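Local atomic coordinates of Rev protein (Borrelia burgdorferi, PDB entry 5EQZ), a protein that is of unknown function, a plasmid-encoded, largely helical member of the Borrelia REV family that is probably made as a lipoprotein. Residues E12-L26 with Y38-K50. Numbering follows the deposited sequence.
Sequences EKKEIDSLMEDVLAL and YKDKINELKENLK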
loop_
_atom_site.group_PDB
_atom_site.type_symbol
_atom_site.label_atom_id
_atom_site.label_comp_id
_atom_site.label_asym_id
_atom_site.label_seq_id
_atom_site.Cartn_x
_atom_site.Cartn_y
_atom_site.Cartn_z
ATOM N N GLU A 12 -22.887 0.174 -14.991
ATOM C CA GLU A 12 -21.481 -0.192 -15.084
ATOM C C GLU A 12 -20.578 1.009 -14.831
ATOM O O GLU A 12 -19.537 0.881 -14.176
ATOM C CB GLU A 12 -21.190 -0.792 -16.460
ATOM C CG GLU A 12 -21.858 -2.143 -16.726
ATOM C CD GLU A 12 -23.309 -2.028 -17.186
ATOM O OE1 GLU A 12 -23.823 -0.894 -17.325
ATOM O OE2 GLU A 12 -23.941 -3.085 -17.416
ATOM N N LYS A 13 -20.939 2.179 -15.366
ATOM C CA LYS A 13 -20.142 3.373 -15.107
ATOM C C LYS A 13 -20.169 3.755 -13.638
ATOM O O LYS A 13 -19.161 4.240 -13.115
ATOM C CB LYS A 13 -20.626 4.536 -15.966
ATOM C CG LYS A 13 -20.327 4.345 -17.454
ATOM C CD LYS A 13 -21.019 5.378 -18.295
ATOM C CE LYS A 13 -20.585 5.279 -19.755
ATOM N NZ LYS A 13 -21.356 6.215 -20.621
ATOM N N LYS A 14 -21.304 3.556 -12.960
ATOM C CA LYS A 14 -21.351 3.823 -11.522
ATOM C C LYS A 14 -20.449 2.869 -10.750
ATOM O O LYS A 14 -19.779 3.279 -9.788
ATOM C CB LYS A 14 -22.791 3.744 -11.013
ATOM C CG LYS A 14 -23.689 4.852 -11.512
ATOM C CD LYS A 14 -25.056 4.767 -10.836
ATOM C CE LYS A 14 -25.986 5.792 -11.420
ATOM N NZ LYS A 14 -27.413 5.494 -11.160
ATOM N N GLU A 15 -20.399 1.602 -11.173
ATOM C CA GLU A 15 -19.498 0.645 -10.537
ATOM C C GLU A 15 -18.058 1.117 -10.628
ATOM O O GLU A 15 -17.322 1.108 -9.635
ATOM C CB GLU A 15 -19.630 -0.731 -11.184
ATOM C CG GLU A 15 -20.974 -1.397 -11.022
ATOM C CD GLU A 15 -20.975 -2.811 -11.580
ATOM O OE1 GLU A 15 -21.007 -2.979 -12.822
ATOM O OE2 GLU A 15 -20.918 -3.760 -10.771
ATOM N N ILE A 16 -17.643 1.533 -11.819
ATOM C CA ILE A 16 -16.279 1.999 -12.020
ATOM C C ILE A 16 -16.013 3.233 -11.171
ATOM O O ILE A 16 -14.979 3.320 -10.496
ATOM C CB ILE A 16 -16.016 2.271 -13.512
ATOM C CG1 ILE A 16 -16.185 0.988 -14.327
ATOM C CG2 ILE A 16 -14.619 2.859 -13.721
ATOM C CD1 ILE A 16 -16.226 1.244 -15.808
ATOM N N ASP A 17 -16.949 4.194 -11.174
ATOM C CA ASP A 17 -16.761 5.439 -10.425
ATOM C C ASP A 17 -16.531 5.164 -8.947
ATOM O O ASP A 17 -15.640 5.753 -8.328
ATOM C CB ASP A 17 -17.982 6.348 -10.554
ATOM C CG ASP A 17 -18.147 6.958 -11.934
ATOM O OD1 ASP A 17 -17.226 6.898 -12.780
ATOM O OD2 ASP A 17 -19.231 7.528 -12.146
ATOM N N SER A 18 -17.375 4.317 -8.360
ATOM C CA SER A 18 -17.275 4.032 -6.929
ATOM C C SER A 18 -15.924 3.415 -6.597
ATOM O O SER A 18 -15.268 3.813 -5.628
ATOM C CB SER A 18 -18.413 3.104 -6.506
ATOM O OG SER A 18 -18.339 2.800 -5.122
ATOM N N LEU A 19 -15.490 2.441 -7.394
ATOM C CA LEU A 19 -14.184 1.837 -7.165
ATOM C C LEU A 19 -13.066 2.851 -7.379
ATOM O O LEU A 19 -12.072 2.848 -6.635
ATOM C CB LEU A 19 -14.019 0.619 -8.072
ATOM C CG LEU A 19 -12.828 -0.302 -7.845
ATOM C CD1 LEU A 19 -12.702 -0.676 -6.365
ATOM C CD2 LEU A 19 -12.996 -1.562 -8.707
ATOM N N MET A 20 -13.219 3.743 -8.368
ATOM C CA MET A 20 -12.220 4.779 -8.603
ATOM C C MET A 20 -12.074 5.683 -7.369
ATOM O O MET A 20 -10.956 6.011 -6.952
ATOM C CB MET A 20 -12.598 5.626 -9.830
ATOM C CG MET A 20 -11.632 6.820 -10.044
ATOM S SD MET A 20 -9.946 6.336 -10.509
ATOM C CE MET A 20 -9.974 6.487 -12.251
ATOM N N GLU A 21 -13.197 6.094 -6.769
ATOM C CA GLU A 21 -13.117 6.975 -5.603
ATOM C C GLU A 21 -12.405 6.286 -4.442
ATOM O O GLU A 21 -11.619 6.921 -3.726
ATOM C CB GLU A 21 -14.507 7.444 -5.160
ATOM C CG GLU A 21 -15.308 8.272 -6.210
ATOM C CD GLU A 21 -14.620 9.564 -6.620
ATOM O OE1 GLU A 21 -13.621 9.973 -5.986
ATOM O OE2 GLU A 21 -15.057 10.193 -7.614
ATOM N N ASP A 22 -12.647 4.984 -4.265
ATOM C CA ASP A 22 -11.948 4.224 -3.226
ATOM C C ASP A 22 -10.458 4.124 -3.533
ATOM O O ASP A 22 -9.625 4.288 -2.631
ATOM C CB ASP A 22 -12.554 2.824 -3.088
ATOM C CG ASP A 22 -13.899 2.819 -2.383
ATOM O OD1 ASP A 22 -14.156 3.693 -1.536
ATOM O OD2 ASP A 22 -14.689 1.894 -2.653
ATOM N N VAL A 23 -10.101 3.854 -4.799
ATOM C CA VAL A 23 -8.697 3.748 -5.195
ATOM C C VAL A 23 -7.978 5.075 -4.992
ATOM O O VAL A 23 -6.830 5.113 -4.520
ATOM C CB VAL A 23 -8.596 3.261 -6.654
ATOM C CG1 VAL A 23 -7.198 3.512 -7.247
ATOM C CG2 VAL A 23 -8.962 1.791 -6.733
ATOM N N LEU A 24 -8.647 6.187 -5.300
ATOM C CA LEU A 24 -8.019 7.493 -5.139
ATOM C C LEU A 24 -7.773 7.846 -3.674
ATOM O O LEU A 24 -6.957 8.732 -3.403
ATOM C CB LEU A 24 -8.881 8.578 -5.794
ATOM C CG LEU A 24 -8.957 8.531 -7.322
ATOM C CD1 LEU A 24 -9.907 9.616 -7.825
ATOM C CD2 LEU A 24 -7.574 8.666 -7.958
ATOM N N ALA A 25 -8.449 7.180 -2.740
ATOM C CA ALA A 25 -8.250 7.400 -1.303
ATOM C C ALA A 25 -7.150 6.531 -0.705
ATOM O O ALA A 25 -6.831 6.697 0.489
ATOM C CB ALA A 25 -9.552 7.144 -0.536
ATOM N N LEU A 26 -6.584 5.615 -1.485
ATOM C CA LEU A 26 -5.428 4.846 -1.038
ATOM C C LEU A 26 -4.286 5.794 -0.690
ATOM O O LEU A 26 -4.036 6.782 -1.393
ATOM C CB LEU A 26 -4.987 3.875 -2.135
ATOM C CG LEU A 26 -5.835 2.625 -2.371
ATOM C CD1 LEU A 26 -5.427 1.937 -3.687
ATOM C CD2 LEU A 26 -5.754 1.659 -1.206
ATOM N N TYR A 38 -8.772 -4.018 -3.830
ATOM C CA TYR A 38 -9.127 -3.160 -4.961
ATOM C C TYR A 38 -8.570 -3.712 -6.264
ATOM O O TYR A 38 -9.229 -3.628 -7.310
ATOM C CB TYR A 38 -8.629 -1.734 -4.742
ATOM C CG TYR A 38 -9.278 -1.010 -3.576
ATOM C CD1 TYR A 38 -8.699 0.136 -3.055
ATOM C CD2 TYR A 38 -10.461 -1.464 -2.999
ATOM C CE1 TYR A 38 -9.273 0.810 -1.988
ATOM C CE2 TYR A 38 -11.044 -0.794 -1.921
ATOM C CZ TYR A 38 -10.433 0.340 -1.422
ATOM O OH TYR A 38 -10.980 1.028 -0.365
ATOM N N LYS A 39 -7.358 -4.276 -6.233
ATOM C CA LYS A 39 -6.809 -4.879 -7.446
ATOM C C LYS A 39 -7.698 -6.008 -7.933
ATOM O O LYS A 39 -7.949 -6.130 -9.136
ATOM C CB LYS A 39 -5.388 -5.393 -7.211
ATOM N N ASP A 40 -8.197 -6.837 -7.012
ATOM C CA ASP A 40 -9.058 -7.946 -7.413
ATOM C C ASP A 40 -10.366 -7.439 -8.004
ATOM O O ASP A 40 -10.838 -7.960 -9.027
ATOM C CB ASP A 40 -9.329 -8.873 -6.229
ATOM C CG ASP A 40 -8.120 -9.723 -5.856
ATOM O OD1 ASP A 40 -8.103 -10.255 -4.729
ATOM O OD2 ASP A 40 -7.190 -9.858 -6.679
ATOM N N LYS A 41 -10.966 -6.422 -7.381
ATOM C CA LYS A 41 -12.188 -5.841 -7.930
ATOM C C LYS A 41 -11.939 -5.180 -9.277
ATOM O O LYS A 41 -12.802 -5.244 -10.171
ATOM C CB LYS A 41 -12.784 -4.839 -6.941
ATOM C CG LYS A 41 -13.350 -5.512 -5.704
ATOM C CD LYS A 41 -13.719 -4.506 -4.648
ATOM C CE LYS A 41 -14.253 -5.204 -3.408
ATOM N NZ LYS A 41 -14.599 -4.200 -2.369
ATOM N N ILE A 42 -10.774 -4.557 -9.460
ATOM C CA ILE A 42 -10.475 -3.967 -10.763
ATOM C C ILE A 42 -10.366 -5.053 -11.826
ATOM O O ILE A 42 -10.908 -4.911 -12.929
ATOM C CB ILE A 42 -9.199 -3.109 -10.691
ATOM C CG1 ILE A 42 -9.448 -1.858 -9.845
ATOM C CG2 ILE A 42 -8.740 -2.715 -12.096
ATOM C CD1 ILE A 42 -8.230 -0.988 -9.703
ATOM N N ASN A 43 -9.674 -6.158 -11.513
ATOM C CA ASN A 43 -9.527 -7.249 -12.477
ATOM C C ASN A 43 -10.866 -7.881 -12.823
ATOM O O ASN A 43 -11.098 -8.279 -13.972
ATOM C CB ASN A 43 -8.578 -8.319 -11.929
ATOM C CG ASN A 43 -7.149 -7.852 -11.875
ATOM O OD1 ASN A 43 -6.752 -6.957 -12.620
ATOM N ND2 ASN A 43 -6.349 -8.483 -11.015
ATOM N N GLU A 44 -11.751 -8.019 -11.840
ATOM C CA GLU A 44 -13.040 -8.633 -12.121
ATOM C C GLU A 44 -13.892 -7.730 -13.013
ATOM O O GLU A 44 -14.583 -8.221 -13.917
ATOM C CB GLU A 44 -13.731 -8.972 -10.803
ATOM C CG GLU A 44 -15.236 -9.076 -10.816
ATOM C CD GLU A 44 -15.792 -9.311 -9.411
ATOM O OE1 GLU A 44 -15.891 -10.483 -8.994
ATOM O OE2 GLU A 44 -16.105 -8.320 -8.711
ATOM N N LEU A 45 -13.813 -6.410 -12.814
ATOM C CA LEU A 45 -14.519 -5.476 -13.697
ATOM C C LEU A 45 -13.971 -5.520 -15.115
ATOM O O LEU A 45 -14.740 -5.560 -16.086
ATOM C CB LEU A 45 -14.423 -4.052 -13.148
ATOM C CG LEU A 45 -15.498 -3.525 -12.210
ATOM C CD1 LEU A 45 -15.125 -2.102 -11.788
ATOM C CD2 LEU A 45 -16.856 -3.533 -12.885
ATOM N N LYS A 46 -12.644 -5.464 -15.257
ATOM C CA LYS A 46 -12.038 -5.535 -16.582
ATOM C C LYS A 46 -12.484 -6.791 -17.321
ATOM O O LYS A 46 -12.752 -6.746 -18.529
ATOM C CB LYS A 46 -10.507 -5.487 -16.473
ATOM N N GLU A 47 -12.602 -7.915 -16.605
ATOM C CA GLU A 47 -13.060 -9.153 -17.228
ATOM C C GLU A 47 -14.536 -9.074 -17.596
ATOM O O GLU A 47 -14.934 -9.487 -18.691
ATOM C CB GLU A 47 -12.806 -10.339 -16.297
ATOM C CG GLU A 47 -13.568 -11.605 -16.667
ATOM C CD GLU A 47 -13.100 -12.216 -17.981
ATOM O OE1 GLU A 47 -11.937 -11.963 -18.370
ATOM O OE2 GLU A 47 -13.891 -12.952 -18.617
ATOM N N ASN A 48 -15.371 -8.551 -16.699
ATOM C CA ASN A 48 -16.807 -8.584 -16.963
ATOM C C ASN A 48 -17.258 -7.529 -17.970
ATOM O O ASN A 48 -18.331 -7.682 -18.568
ATOM C CB ASN A 48 -17.588 -8.431 -15.660
ATOM C CG ASN A 48 -17.437 -9.640 -14.751
ATOM O OD1 ASN A 48 -17.129 -10.741 -15.211
ATOM N ND2 ASN A 48 -17.674 -9.448 -13.460
ATOM N N LEU A 49 -16.467 -6.483 -18.195
ATOM C CA LEU A 49 -16.824 -5.440 -19.149
ATOM C C LEU A 49 -16.033 -5.527 -20.447
ATOM O O LEU A 49 -16.076 -4.589 -21.255
ATOM C CB LEU A 49 -16.624 -4.070 -18.507
ATOM C CG LEU A 49 -17.355 -3.835 -17.191
ATOM C CD1 LEU A 49 -17.030 -2.444 -16.691
ATOM C CD2 LEU A 49 -18.858 -4.022 -17.316
ATOM N N LYS A 50 -15.335 -6.641 -20.682
ATOM C CA LYS A 50 -14.399 -6.734 -21.800
ATOM C C LYS A 50 -15.087 -6.604 -23.165
ATOM O O LYS A 50 -14.457 -6.153 -24.130
ATOM C CB LYS A 50 -13.647 -8.064 -21.718
ATOM C CG LYS A 50 -14.554 -9.251 -22.005
ATOM C CD LYS A 50 -14.009 -10.567 -21.507
ATOM C CE LYS A 50 -15.161 -11.525 -21.246
ATOM N NZ LYS A 50 -14.775 -12.930 -21.524
HETATM O O HOH W 1 -9.934 3.464 -0.046
#
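The carbonyl oxygen of D22 is gripped twice. It accepts the backbone N-H of A25, and a water donates to D22 O at 2.7 Å. The same water is hydrogen-bonded to Y38 OH at 2.7 Å, in the plane of the ring at its edge, so it bridges the two helices. No direct hydrogen bond joins the two segments.

Y38 reaches across to D22, V23 and L26. D22 CB packs 3.6 Å from Y38 OH, and the D22 carboxylate runs nearly parallel to the ring plane, 9° off. L26 CG meets the ring edge in plane, while L26 CD2 comes to 3.7 Å from Y38 CE1.

L19 is a knob in a hole formed by Y38, K41, I42 and L45. With CG anti to the backbone N (chi1 -170°), its two methyls enter the hole. The CD2 branch touches I42 CG1 at 3.7 Å and also K41 CB and L45 CD1. The CD1 branch lies beside the ring at Y38 CD2.

Farther along, I16 CD1 meets L49 CD1 at 3.9 Å. E12 lays its CG against L49 CD2 at 3.6 Å, and its carboxylate turns away.

The two helices run nearly antiparallel, at 155°, and their axes approach to 10.9 Å over segments 12-24 and 38-48. Both also pack on the long helix 55-88: I16 touches L61 and I42 touches F68, completing a three-helix bundle at this end of the chain.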